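Local coordinates for protein phosphoinositol-specific phospholipase C (Pseudomonas sp., PDB 5FYR) that probably cleaves phosphoinositides between the lipid and the inositol phosphate head group, using a calcium ion held in its active site, at residues T115-K120 and L185-H190; C25-E30 and T46-F51; P213-Q218 and N239-G244. All coordinates share one frame; numbering follows the deposited sequence.

Contact 1: T115-K120 and L185-H190. With CA (calcium ion), chain F; INS (1,2,3,4,5,6-hexahydroxy-cyclohexane), chain E.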
# COMPACT_ATOMS: atom_id res chain seq x y z
N THR A 115 0.36 6.26 -1.89
CA THR A 115 0.09 4.94 -1.31
C THR A 115 1.40 4.14 -1.33
O THR A 115 2.02 4.02 -2.39
CB THR A 115 -1.03 4.20 -2.10
OG1 THR A 115 -2.21 5.00 -2.02
CG2 THR A 115 -1.26 2.87 -1.51
N LEU A 116 1.81 3.61 -0.16
CA LEU A 116 3.03 2.78 -0.05
C LEU A 116 2.64 1.37 0.34
O LEU A 116 2.06 1.13 1.41
CB LEU A 116 4.05 3.28 0.99
CG LEU A 116 4.46 4.73 0.88
CD1 LEU A 116 5.36 5.03 2.07
CD2 LEU A 116 5.14 5.04 -0.44
N ILE A 117 2.98 0.46 -0.55
CA ILE A 117 2.77 -0.96 -0.32
C ILE A 117 4.01 -1.46 0.42
O ILE A 117 5.13 -1.45 -0.12
CB ILE A 117 2.62 -1.72 -1.65
CG1 ILE A 117 1.46 -1.10 -2.55
CG2 ILE A 117 2.59 -3.22 -1.40
CD1 ILE A 117 0.14 -0.95 -1.93
N LEU A 118 3.80 -1.93 1.65
CA LEU A 118 4.86 -2.42 2.52
C LEU A 118 4.72 -3.96 2.52
O LEU A 118 3.83 -4.54 3.21
CB LEU A 118 4.70 -1.82 3.93
CG LEU A 118 4.68 -0.28 3.95
CD1 LEU A 118 4.48 0.22 5.35
CD2 LEU A 118 5.95 0.30 3.40
N ASP A 119 5.59 -4.60 1.73
CA ASP A 119 5.50 -6.00 1.44
C ASP A 119 6.43 -6.74 2.43
O ASP A 119 7.65 -6.71 2.27
CB ASP A 119 5.85 -6.21 -0.01
CG ASP A 119 5.75 -7.65 -0.46
OD1 ASP A 119 5.00 -8.41 0.17
OD2 ASP A 119 6.39 -8.02 -1.49
N LYS A 120 5.84 -7.26 3.51
CA LYS A 120 6.58 -7.87 4.60
C LYS A 120 7.07 -9.23 4.17
O LYS A 120 6.27 -10.01 3.65
CB LYS A 120 5.70 -7.94 5.84
CG LYS A 120 6.51 -8.24 7.10
CD LYS A 120 5.60 -8.29 8.35
CE LYS A 120 6.37 -8.13 9.66
NZ LYS A 120 7.69 -8.76 9.68
N LEU A 185 -0.90 6.88 2.57
CA LEU A 185 -1.62 5.67 2.98
C LEU A 185 -0.63 4.54 2.93
O LEU A 185 0.02 4.31 1.92
CB LEU A 185 -2.76 5.36 2.02
CG LEU A 185 -4.01 6.22 2.09
CD1 LEU A 185 -3.74 7.61 1.56
CD2 LEU A 185 -5.11 5.58 1.26
N LEU A 186 -0.56 3.80 4.03
CA LEU A 186 0.33 2.66 4.17
C LEU A 186 -0.47 1.36 4.08
O LEU A 186 -1.53 1.25 4.66
CB LEU A 186 1.05 2.71 5.49
CG LEU A 186 1.87 3.99 5.73
CD1 LEU A 186 2.53 3.92 7.09
CD2 LEU A 186 2.87 4.26 4.64
N VAL A 187 0.05 0.41 3.34
CA VAL A 187 -0.63 -0.86 3.09
C VAL A 187 0.30 -2.02 3.41
O VAL A 187 1.47 -2.01 3.02
CB VAL A 187 -1.05 -0.95 1.62
CG1 VAL A 187 -1.85 -2.23 1.36
CG2 VAL A 187 -1.81 0.30 1.23
N LEU A 188 -0.20 -3.00 4.16
CA LEU A 188 0.64 -4.16 4.50
C LEU A 188 0.26 -5.33 3.58
O LEU A 188 -0.93 -5.69 3.45
CB LEU A 188 0.38 -4.57 5.95
CG LEU A 188 1.21 -5.73 6.52
CD1 LEU A 188 2.65 -5.33 6.59
CD2 LEU A 188 0.70 -6.07 7.91
N ASN A 189 1.29 -5.95 3.01
CA ASN A 189 1.12 -7.20 2.29
C ASN A 189 2.09 -8.24 2.90
O ASN A 189 3.07 -7.91 3.57
CB ASN A 189 1.50 -7.13 0.79
CG ASN A 189 0.62 -6.24 -0.06
OD1 ASN A 189 -0.49 -5.78 0.32
ND2 ASN A 189 1.11 -5.94 -1.21
N HIS A 190 1.78 -9.51 2.68
CA HIS A 190 2.63 -10.65 3.02
C HIS A 190 2.10 -11.81 2.16
O HIS A 190 0.92 -11.84 1.85
CB HIS A 190 2.54 -10.96 4.53
CG HIS A 190 3.61 -11.86 5.03
ND1 HIS A 190 3.56 -13.21 4.85
CD2 HIS A 190 4.74 -11.64 5.74
CE1 HIS A 190 4.63 -13.79 5.36
NE2 HIS A 190 5.36 -12.86 5.93
CA CA F . 7.42 -6.95 -3.41
C1 INS E . 4.77 -10.29 -4.60
C2 INS E . 4.84 -8.92 -5.27
C3 INS E . 3.75 -7.98 -4.91
C4 INS E . 3.31 -8.04 -3.50
C5 INS E . 3.29 -9.35 -2.82
C6 INS E . 4.37 -10.28 -3.15
O1 INS E . 6.08 -10.84 -4.74
O2 INS E . 6.09 -8.36 -4.84
O3 INS E . 3.99 -6.67 -5.40
O4 INS E . 2.22 -7.20 -3.27
O5 INS E . 2.87 -9.36 -1.46
O6 INS E . 4.31 -11.53 -2.55
O HOH W 1 8.42 -9.15 -3.98

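Contact 2: C25-E30 and T46-F51. With CA (calcium ion), chain F; INS (1,2,3,4,5,6-hexahydroxy-cyclohexane), chain E.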
# COMPACT_ATOMS: atom_id res chain seq x y z
N CYS A 25 4.05 1.19 -9.01
CA CYS A 25 5.27 0.45 -9.23
C CYS A 25 5.20 -0.98 -8.70
O CYS A 25 4.37 -1.30 -7.80
CB CYS A 25 6.46 1.17 -8.61
SG CYS A 25 6.85 0.66 -6.96
N HIS A 26 6.06 -1.83 -9.23
CA HIS A 26 6.29 -3.12 -8.64
C HIS A 26 7.79 -3.20 -8.26
O HIS A 26 8.68 -3.17 -9.13
CB HIS A 26 5.94 -4.22 -9.64
CG HIS A 26 6.08 -5.62 -9.11
ND1 HIS A 26 5.73 -6.71 -9.86
CD2 HIS A 26 6.43 -6.10 -7.89
CE1 HIS A 26 5.96 -7.82 -9.17
NE2 HIS A 26 6.37 -7.48 -7.97
N ASN A 27 8.05 -3.26 -6.95
CA ASN A 27 9.40 -3.42 -6.44
C ASN A 27 10.32 -2.28 -6.85
O ASN A 27 11.52 -2.46 -7.05
CB ASN A 27 10.01 -4.74 -6.79
CG ASN A 27 9.47 -5.92 -6.01
OD1 ASN A 27 8.56 -5.84 -5.21
ND2 ASN A 27 10.09 -7.02 -6.23
N CYS A 28 9.79 -1.07 -6.87
CA CYS A 28 10.58 0.07 -7.37
C CYS A 28 11.71 0.61 -6.49
O CYS A 28 12.39 1.58 -6.85
CB CYS A 28 9.69 1.23 -7.80
SG CYS A 28 8.61 1.88 -6.54
N TYR A 29 11.86 -0.01 -5.32
CA TYR A 29 13.03 0.17 -4.46
C TYR A 29 14.28 -0.48 -5.04
O TYR A 29 15.39 -0.21 -4.57
CB TYR A 29 12.78 -0.43 -3.06
CG TYR A 29 12.66 -1.91 -3.06
CD1 TYR A 29 13.80 -2.71 -2.99
CD2 TYR A 29 11.42 -2.54 -3.21
CE1 TYR A 29 13.69 -4.08 -3.05
CE2 TYR A 29 11.31 -3.91 -3.31
CZ TYR A 29 12.46 -4.69 -3.24
OH TYR A 29 12.42 -6.06 -3.33
N GLU A 30 14.13 -1.36 -6.02
CA GLU A 30 15.29 -2.00 -6.59
C GLU A 30 15.99 -1.08 -7.57
O GLU A 30 15.36 -0.40 -8.36
CB GLU A 30 14.94 -3.32 -7.30
CG GLU A 30 14.39 -4.40 -6.37
CD GLU A 30 14.20 -5.73 -7.09
OE1 GLU A 30 15.19 -6.27 -7.61
OE2 GLU A 30 13.08 -6.27 -7.09
N THR A 46 1.99 5.61 -6.27
CA THR A 46 1.88 4.35 -5.51
C THR A 46 3.16 3.58 -5.69
O THR A 46 3.56 3.27 -6.83
CB THR A 46 0.66 3.53 -5.96
OG1 THR A 46 -0.54 4.29 -5.70
CG2 THR A 46 0.59 2.22 -5.22
N LEU A 47 3.83 3.29 -4.57
CA LEU A 47 5.17 2.71 -4.51
C LEU A 47 5.12 1.39 -3.71
O LEU A 47 4.06 0.97 -3.25
CB LEU A 47 6.18 3.72 -3.87
CG LEU A 47 6.52 5.02 -4.70
CD1 LEU A 47 5.45 6.05 -4.77
CD2 LEU A 47 7.71 5.65 -4.06
N GLU A 48 6.26 0.73 -3.63
CA GLU A 48 6.42 -0.52 -2.94
C GLU A 48 7.80 -0.66 -2.28
O GLU A 48 8.79 -0.30 -2.87
CB GLU A 48 6.17 -1.68 -3.92
CG GLU A 48 6.24 -3.08 -3.28
CD GLU A 48 5.86 -4.22 -4.23
OE1 GLU A 48 5.73 -3.98 -5.46
OE2 GLU A 48 5.75 -5.38 -3.73
N LEU A 49 7.81 -1.24 -1.07
CA LEU A 49 9.01 -1.57 -0.33
C LEU A 49 8.85 -2.99 0.18
O LEU A 49 7.87 -3.31 0.84
CB LEU A 49 9.18 -0.62 0.86
CG LEU A 49 9.55 0.78 0.48
CD1 LEU A 49 9.29 1.77 1.60
CD2 LEU A 49 11.00 0.90 -0.01
N ASP A 50 9.87 -3.82 -0.06
CA ASP A 50 9.95 -5.16 0.54
C ASP A 50 10.84 -5.08 1.77
O ASP A 50 11.99 -4.70 1.65
CB ASP A 50 10.53 -6.16 -0.48
CG ASP A 50 9.62 -6.40 -1.68
OD1 ASP A 50 8.53 -5.81 -1.76
OD2 ASP A 50 9.95 -7.13 -2.60
N PHE A 51 10.32 -5.52 2.92
CA PHE A 51 11.04 -5.32 4.16
C PHE A 51 11.27 -6.63 4.91
O PHE A 51 10.36 -7.43 5.05
CB PHE A 51 10.48 -4.16 5.01
CG PHE A 51 9.18 -4.40 5.68
CD1 PHE A 51 7.97 -4.27 5.00
CD2 PHE A 51 9.14 -4.69 7.03
CE1 PHE A 51 6.79 -4.48 5.64
CE2 PHE A 51 7.95 -4.86 7.69
CZ PHE A 51 6.75 -4.78 6.98
CA CA F . 7.42 -6.95 -3.41
C1 INS E . 4.77 -10.29 -4.60
C2 INS E . 4.84 -8.92 -5.27
C3 INS E . 3.75 -7.98 -4.91
C4 INS E . 3.31 -8.04 -3.50
C5 INS E . 3.29 -9.35 -2.82
C6 INS E . 4.37 -10.28 -3.15
O1 INS E . 6.08 -10.84 -4.74
O2 INS E . 6.09 -8.36 -4.84
O3 INS E . 3.99 -6.67 -5.40
O4 INS E . 2.22 -7.20 -3.27
O5 INS E . 2.87 -9.36 -1.46
O6 INS E . 4.31 -11.53 -2.55
O HOH W 2 2.74 -0.80 -5.73
O HOH W 1 8.42 -9.15 -3.98

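Contact 3: P213-Q218 and N239-G244. With INS (1,2,3,4,5,6-hexahydroxy-cyclohexane), chain E.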
# COMPACT_ATOMS: atom_id res chain seq x y z
N PRO A 213 -5.17 -8.34 2.17
CA PRO A 213 -4.86 -9.76 2.04
C PRO A 213 -4.74 -10.29 0.62
O PRO A 213 -5.35 -9.75 -0.31
CB PRO A 213 -6.02 -10.46 2.74
CG PRO A 213 -7.15 -9.50 2.67
CD PRO A 213 -6.50 -8.13 2.72
N VAL A 214 -4.02 -11.41 0.49
CA VAL A 214 -4.03 -12.21 -0.72
C VAL A 214 -5.48 -12.62 -0.94
O VAL A 214 -6.12 -13.15 -0.02
CB VAL A 214 -3.17 -13.46 -0.57
CG1 VAL A 214 -3.30 -14.37 -1.79
CG2 VAL A 214 -1.71 -13.07 -0.37
N THR A 215 -5.98 -12.41 -2.16
CA THR A 215 -7.40 -12.52 -2.50
C THR A 215 -7.55 -13.46 -3.70
O THR A 215 -7.04 -13.20 -4.80
CB THR A 215 -7.93 -11.13 -2.80
OG1 THR A 215 -7.77 -10.31 -1.66
CG2 THR A 215 -9.36 -11.11 -3.26
N ASN A 216 -8.28 -14.57 -3.46
CA ASN A 216 -8.58 -15.53 -4.52
C ASN A 216 -9.96 -16.13 -4.41
O ASN A 216 -10.29 -17.13 -5.06
CB ASN A 216 -7.49 -16.57 -4.67
CG ASN A 216 -7.25 -17.35 -3.42
OD1 ASN A 216 -8.17 -17.61 -2.63
ND2 ASN A 216 -6.00 -17.77 -3.23
N GLY A 217 -10.83 -15.48 -3.62
CA GLY A 217 -12.25 -15.89 -3.48
C GLY A 217 -13.04 -14.81 -2.84
O GLY A 217 -12.47 -13.88 -2.22
N GLN A 218 -14.34 -14.93 -2.91
CA GLN A 218 -15.23 -13.92 -2.34
C GLN A 218 -15.01 -13.70 -0.83
O GLN A 218 -15.14 -12.59 -0.33
CB GLN A 218 -16.68 -14.24 -2.63
CG GLN A 218 -17.63 -13.19 -2.16
CD GLN A 218 -17.55 -11.95 -3.01
OE1 GLN A 218 -17.48 -12.01 -4.25
NE2 GLN A 218 -17.64 -10.80 -2.36
N ASN A 239 -7.54 -5.09 -1.08
CA ASN A 239 -7.34 -6.51 -1.48
C ASN A 239 -6.22 -6.56 -2.47
O ASN A 239 -6.12 -5.70 -3.36
CB ASN A 239 -8.62 -7.09 -2.07
CG ASN A 239 -9.64 -7.39 -1.01
OD1 ASN A 239 -9.63 -8.49 -0.38
ND2 ASN A 239 -10.52 -6.49 -0.81
N ASN A 240 -5.38 -7.58 -2.33
CA ASN A 240 -4.16 -7.73 -3.16
C ASN A 240 -4.29 -9.01 -4.02
O ASN A 240 -4.53 -10.09 -3.48
CB ASN A 240 -2.90 -7.80 -2.30
CG ASN A 240 -1.64 -7.31 -3.04
OD1 ASN A 240 -1.60 -6.22 -3.66
ND2 ASN A 240 -0.59 -8.11 -2.98
N MET A 241 -4.11 -8.87 -5.32
CA MET A 241 -4.27 -9.99 -6.25
C MET A 241 -3.09 -10.14 -7.17
O MET A 241 -2.61 -9.18 -7.76
CB MET A 241 -5.50 -9.79 -7.14
CG MET A 241 -6.81 -9.74 -6.38
SD MET A 241 -8.05 -8.67 -7.12
CE MET A 241 -7.47 -7.10 -6.50
N GLY A 242 -2.63 -11.36 -7.31
CA GLY A 242 -1.75 -11.71 -8.44
C GLY A 242 -2.48 -11.80 -9.77
O GLY A 242 -3.71 -11.72 -9.83
N LYS A 243 -1.70 -11.95 -10.85
CA LYS A 243 -2.22 -11.97 -12.19
C LYS A 243 -3.39 -12.92 -12.35
O LYS A 243 -4.41 -12.56 -12.94
CB LYS A 243 -1.08 -12.35 -13.19
CG LYS A 243 -1.47 -12.63 -14.59
CD LYS A 243 -0.27 -12.83 -15.51
CE LYS A 243 0.55 -14.09 -15.24
NZ LYS A 243 1.54 -14.34 -16.35
N GLY A 244 -3.26 -14.13 -11.82
CA GLY A 244 -4.30 -15.13 -12.00
C GLY A 244 -5.59 -14.86 -11.25
O GLY A 244 -6.62 -15.49 -11.58
C1 INS E . 4.77 -10.29 -4.60
C2 INS E . 4.84 -8.92 -5.27
C3 INS E . 3.75 -7.98 -4.91
C4 INS E . 3.31 -8.04 -3.50
C5 INS E . 3.29 -9.35 -2.82
C6 INS E . 4.37 -10.28 -3.15
O1 INS E . 6.08 -10.84 -4.74
O2 INS E . 6.09 -8.36 -4.84
O3 INS E . 3.99 -6.67 -5.40
O4 INS E . 2.22 -7.20 -3.27
O5 INS E . 2.87 -9.36 -1.46
O6 INS E . 4.31 -11.53 -2.55
O HOH W 3 -4.06 -13.30 -5.43

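Contact 1: T115-K120 and L185-H190
The imidazole of H190 lies against the end of strand 115-120. K120 O approaches the ring obliquely, with H190 CD2 3.1 Å from K120 O. H190 ND1 is hydrogen-bonded to E192 N. K120 CB packs near H190 CD2. The lysine chain then leads away, and K120 NZ forms a salt bridge with D53 and a hydrogen bond with Q122 O. A second flat group is the carboxylate of D119, and its two oxygens do different work. D119 OD2 binds the calcium ion at 2.4 Å. D119 OD1 accepts a hydrogen bond of 2.8 Å from INS O5. The first torsion sets CG anti to the backbone N (chi1 -178°) and carries the carboxylate to the ion and the inositol together. N27, E48 and D50 share the calcium. K121 NZ is also bonded to D119 OD2. The two segments are neighbouring parallel strands of the TIM-barrel fold of this family, with D119 and N189 near the C-terminal end where the ligand sits. Their backbones run in register from T115 opposite L185 to D119 opposite N189. L116 N donates to L185 O with an N-H...O angle of 167°, and L118 N donates to V187 O at 2.7 Å. N189 N donates to L118 O. On the D119 face, I117 CD1 touches V187 CB at 3.7 Å, the two side chains pointing the same way. On the other face, L116 CD1 meets L186 CD2 at 3.7 Å, and both leucines touch F144 of helix 133-144.

Contact 2: C25-E30 and T46-F51
T46 opens the contact with its carbonyl: C25 N donates to T46 O at 3.1 Å in a nearly straight bond. T46 OG1 turns to another partner, Q22. At L47 the strand runs past a disulfide. C25 SG and C28 SG are joined, and C28 SG packs on L47 CB at 4.1 Å. C25 SG also lies against L47 CA. A water donates to C25 O and, weakly, to L47 O. E48 points at the loop. Its chain is extended, with CG anti to the backbone N (chi1 -177°), which carries the carboxylate to the calcium ion. E48 OE2 binds the metal at 2.3 Å and accepts a hydrogen bond from INS O3. E48 OE1 is met by N27 N at 2.8 Å from above the carboxylate plane, and it also forms a salt bridge with R260. The H26 ring lies alongside this carboxylate, their planes only 13° apart, and INS O2, itself a calcium ligand, sits at the ring edge. This is the calcium and inositol site of the barrel, built where strand 46-52 meets the loop after strand 20-25. N27 enters that site from a type I turn, N27 to E30, and its OD1 binds the ion; D119 from the neighbouring strand 114-120 and a water are further ligands. E48 O is in plane at the edge of the Y29 ring, 3.5 Å from Y29 CD2. L49 points away from the loop at its CB, yet L49 CD2 packs on Y29 CB at 3.8 Å. D50 holds calcium with both carboxylate oxygens. Its OD2 also accepts a 2.8 Å hydrogen bond from Y29 OH, which comes from above the carboxylate plane and ties the metal ligand to the turn.

Contact 3: P213-Q218 and N239-G244
N240 CB packs against P213 O at 3.7 Å. The next atom, CG, stands anti to the backbone N (chi1 -153°) and already comes near INS O4, 3.9 Å from N240 CG, as the amide leaves the loop for the bound inositol. At the tip, N240 ND2 donates to INS O4 at 3.0 Å with an N-H...O angle of 148°. N240 OD1 is hydrogen-bonded to R260 NH1, which also bonds the inositol. The two ends of the amide are thus both engaged, which fixes which way round it sits. With an alanine here, INS O4 would probably lose this amide donor, and R260 would lose a partner that steadies it beside the ligand. The backbone of N240 holds the loop. N240 N donates to P213 O at 3.0 Å, while T215 N gives only a weak bond to N240 O. V214 CA adds a C-H...O contact to N240 O. A water then bridges the segments, donating to T215 O and accepting from G242 N. Strand 238-242 pairs on its other edge with strand 258-262. V214 and N240 form a single bridge, where the loop after strand 210-211 meets strand 238-242. The bridge sits in the wall of the inositol site, consistent with the TIM-barrel fold of this family, whose ligands bind at the C-terminal ends of the strands.

Overall arrangement
From the N terminus, contact 2 comes first. It closes the loop of 15 residues between C25-E30 and T46-F51 and joins strand 20-25 of one sheet to strand 46-52 of the other. Contact 1 follows, spanning 64 residues that include several helices, and pairs strands 114-120 and 184-189. Contact 3 closes a shorter, partly helical excursion of 20 residues and brings strand 238-242 beside the loop after strand 210-211. The three are in series; none nests or crosses. Contacts 1 and 2 touch directly, through neighbouring strands 114-120 and 46-52, and share the calcium ion. Contact 3 lies farther round the barrel and touches contact 1 where H190 meets V214; all three reach the same inositol.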